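Local coordinates for methyltransferase domain-containing protein (Serratia marcescens, PDB 7CLU) that probably transfers a methyl group from S-adenosyl-L-methionine to an oxygen of a substrate in the prodigiosin biosynthetic pathway, and forms dimers, at residues L95-H98 and I99-L103. Sequence-based numbering, arbitrary orientation.
Sequences LGRH and IDTFL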
loop_
_atom_site.group_PDB
_atom_site.type_symbol
_atom_site.label_atom_id
_atom_site.label_comp_id
_atom_site.label_asym_id
_atom_site.label_seq_id
_atom_site.Cartn_x
_atom_site.Cartn_y
_atom_site.Cartn_z
ATOM N N LEU A 95 -2.966 1.104 14.119
ATOM C CA LEU A 95 -3.256 0.857 12.710
ATOM C C LEU A 95 -2.132 0.071 12.054
ATOM O O LEU A 95 -2.379 -0.869 11.287
ATOM C CB LEU A 95 -3.496 2.172 11.979
ATOM C CG LEU A 95 -3.833 2.133 10.481
ATOM C CD1 LEU A 95 -5.057 1.263 10.235
ATOM C CD2 LEU A 95 -4.060 3.557 9.947
ATOM N N GLY A 96 -0.885 0.439 12.348
ATOM C CA GLY A 96 0.240 -0.294 11.801
ATOM C C GLY A 96 0.175 -1.777 12.097
ATOM O O GLY A 96 0.408 -2.610 11.212
ATOM N N ARG A 97 -0.132 -2.135 13.349
ATOM C CA ARG A 97 -0.175 -3.555 13.678
ATOM C C ARG A 97 -1.425 -4.222 13.115
ATOM O O ARG A 97 -1.375 -5.397 12.733
ATOM C CB ARG A 97 -0.085 -3.776 15.189
ATOM C CG ARG A 97 0.267 -5.227 15.536
ATOM C CD ARG A 97 0.421 -5.470 17.035
ATOM N NE ARG A 97 -0.734 -4.981 17.778
ATOM C CZ ARG A 97 -1.803 -5.714 18.072
ATOM N NH1 ARG A 97 -1.875 -6.993 17.694
ATOM N NH2 ARG A 97 -2.807 -5.162 18.745
ATOM N N HIS A 98 -2.538 -3.489 13.032
ATOM C CA HIS A 98 -3.712 -4.001 12.329
ATOM C C HIS A 98 -3.377 -4.317 10.875
ATOM O O HIS A 98 -3.803 -5.346 10.334
ATOM C CB HIS A 98 -4.848 -2.979 12.416
ATOM C CG HIS A 98 -6.167 -3.474 11.894
ATOM N ND1 HIS A 98 -6.803 -4.587 12.401
ATOM C CD2 HIS A 98 -6.981 -2.984 10.929
ATOM C CE1 HIS A 98 -7.946 -4.768 11.765
ATOM N NE2 HIS A 98 -8.079 -3.807 10.868
ATOM N N ILE A 99 -2.600 -3.445 10.234
ATOM C CA ILE A 99 -2.145 -3.685 8.868
ATOM C C ILE A 99 -1.197 -4.882 8.818
ATOM O O ILE A 99 -1.394 -5.816 8.034
ATOM C CB ILE A 99 -1.491 -2.409 8.292
ATOM C CG1 ILE A 99 -2.572 -1.388 7.921
ATOM C CG2 ILE A 99 -0.637 -2.749 7.066
ATOM C CD1 ILE A 99 -2.124 0.075 7.934
ATOM N N ASP A 100 -0.166 -4.892 9.669
ATOM C CA ASP A 100 0.836 -5.955 9.571
ATOM C C ASP A 100 0.227 -7.337 9.796
ATOM O O ASP A 100 0.517 -8.274 9.045
ATOM C CB ASP A 100 1.968 -5.723 10.567
ATOM C CG ASP A 100 2.847 -4.560 10.182
ATOM O OD1 ASP A 100 2.958 -4.267 8.970
ATOM O OD2 ASP A 100 3.418 -3.951 11.096
ATOM N N THR A 101 -0.631 -7.472 10.808
ATOM C CA THR A 101 -1.114 -8.771 11.269
ATOM C C THR A 101 -2.392 -9.233 10.572
ATOM O O THR A 101 -2.703 -10.429 10.603
ATOM C CB THR A 101 -1.358 -8.724 12.786
ATOM O OG1 THR A 101 -2.394 -7.779 13.081
ATOM C CG2 THR A 101 -0.098 -8.297 13.529
ATOM N N PHE A 102 -3.117 -8.329 9.923
ATOM C CA PHE A 102 -4.456 -8.643 9.450
ATOM C C PHE A 102 -4.719 -8.128 8.033
ATOM O O PHE A 102 -4.867 -8.932 7.113
ATOM C CB PHE A 102 -5.468 -8.079 10.439
ATOM C CG PHE A 102 -6.867 -8.540 10.206
ATOM C CD1 PHE A 102 -7.181 -9.895 10.235
ATOM C CD2 PHE A 102 -7.880 -7.618 9.989
ATOM C CE1 PHE A 102 -8.467 -10.326 10.030
ATOM C CE2 PHE A 102 -9.174 -8.040 9.785
ATOM C CZ PHE A 102 -9.473 -9.396 9.808
ATOM N N LEU A 103 -4.759 -6.806 7.825
ATOM C CA LEU A 103 -5.214 -6.297 6.526
ATOM C C LEU A 103 -4.211 -6.564 5.397
ATOM O O LEU A 103 -4.609 -6.890 4.274
ATOM C CB LEU A 103 -5.513 -4.808 6.622
ATOM C CG LEU A 103 -6.682 -4.432 7.537
ATOM C CD1 LEU A 103 -7.077 -2.974 7.315
ATOM C CD2 LEU A 103 -7.840 -5.350 7.269
#
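The imidazole of H98 lies against both F102 and L103, four and five residues further along one helix. Its CE1 comes within 3.4 Å of CD2 of F102; the two side chains run side by side in the same direction, with ring planes inclined at 39° and centroids 5.4 Å apart, an oblique pair. The CD2–NE2 side of the imidazole meets the isobutyl group of L103, whose CD1 is 3.6 Å from CD2 of H98. With CG anti to the backbone N in H98 (chi1 -172°) and in F102 alike, both rings lean the same way from the helix. Earlier along the helix, CG of L95 touches CD1 of I99 at 3.7 Å, while CG of R97 meets CG2 of T101.

A pi-type turn at 99-103 widens helix 93-107 here: the N-H of L103 reaches back five residues to O of H98 (3.1 Å, 164° at the hydrogen), whereas the N-H of F102 makes a weak, bent bond to the same oxygen. Just before it the regular i-to-i+4 bonds hold, from I99 N to L95 O and from D100 N to G96 O. In the next of the series, O of R97 is gripped twice by T101, whose backbone N (2.9 Å) and OG1 (2.6 Å) arrive from opposite faces of the carbonyl plane; OG1, set between the backbone N and carbonyl carbon of its own residue, is the donor of the shorter bond.

Around this turn, W94 stacks on the H98 ring, F102 packs on S298 and L103 on N294, both of helix 286-298. L95 lies on M12, and I99 and L103 on F15, of the second subunit, placing this side of the helix at the dimer interface. D100 turns its OD1 to a salt bridge with K19 and a hydrogen bond with T22.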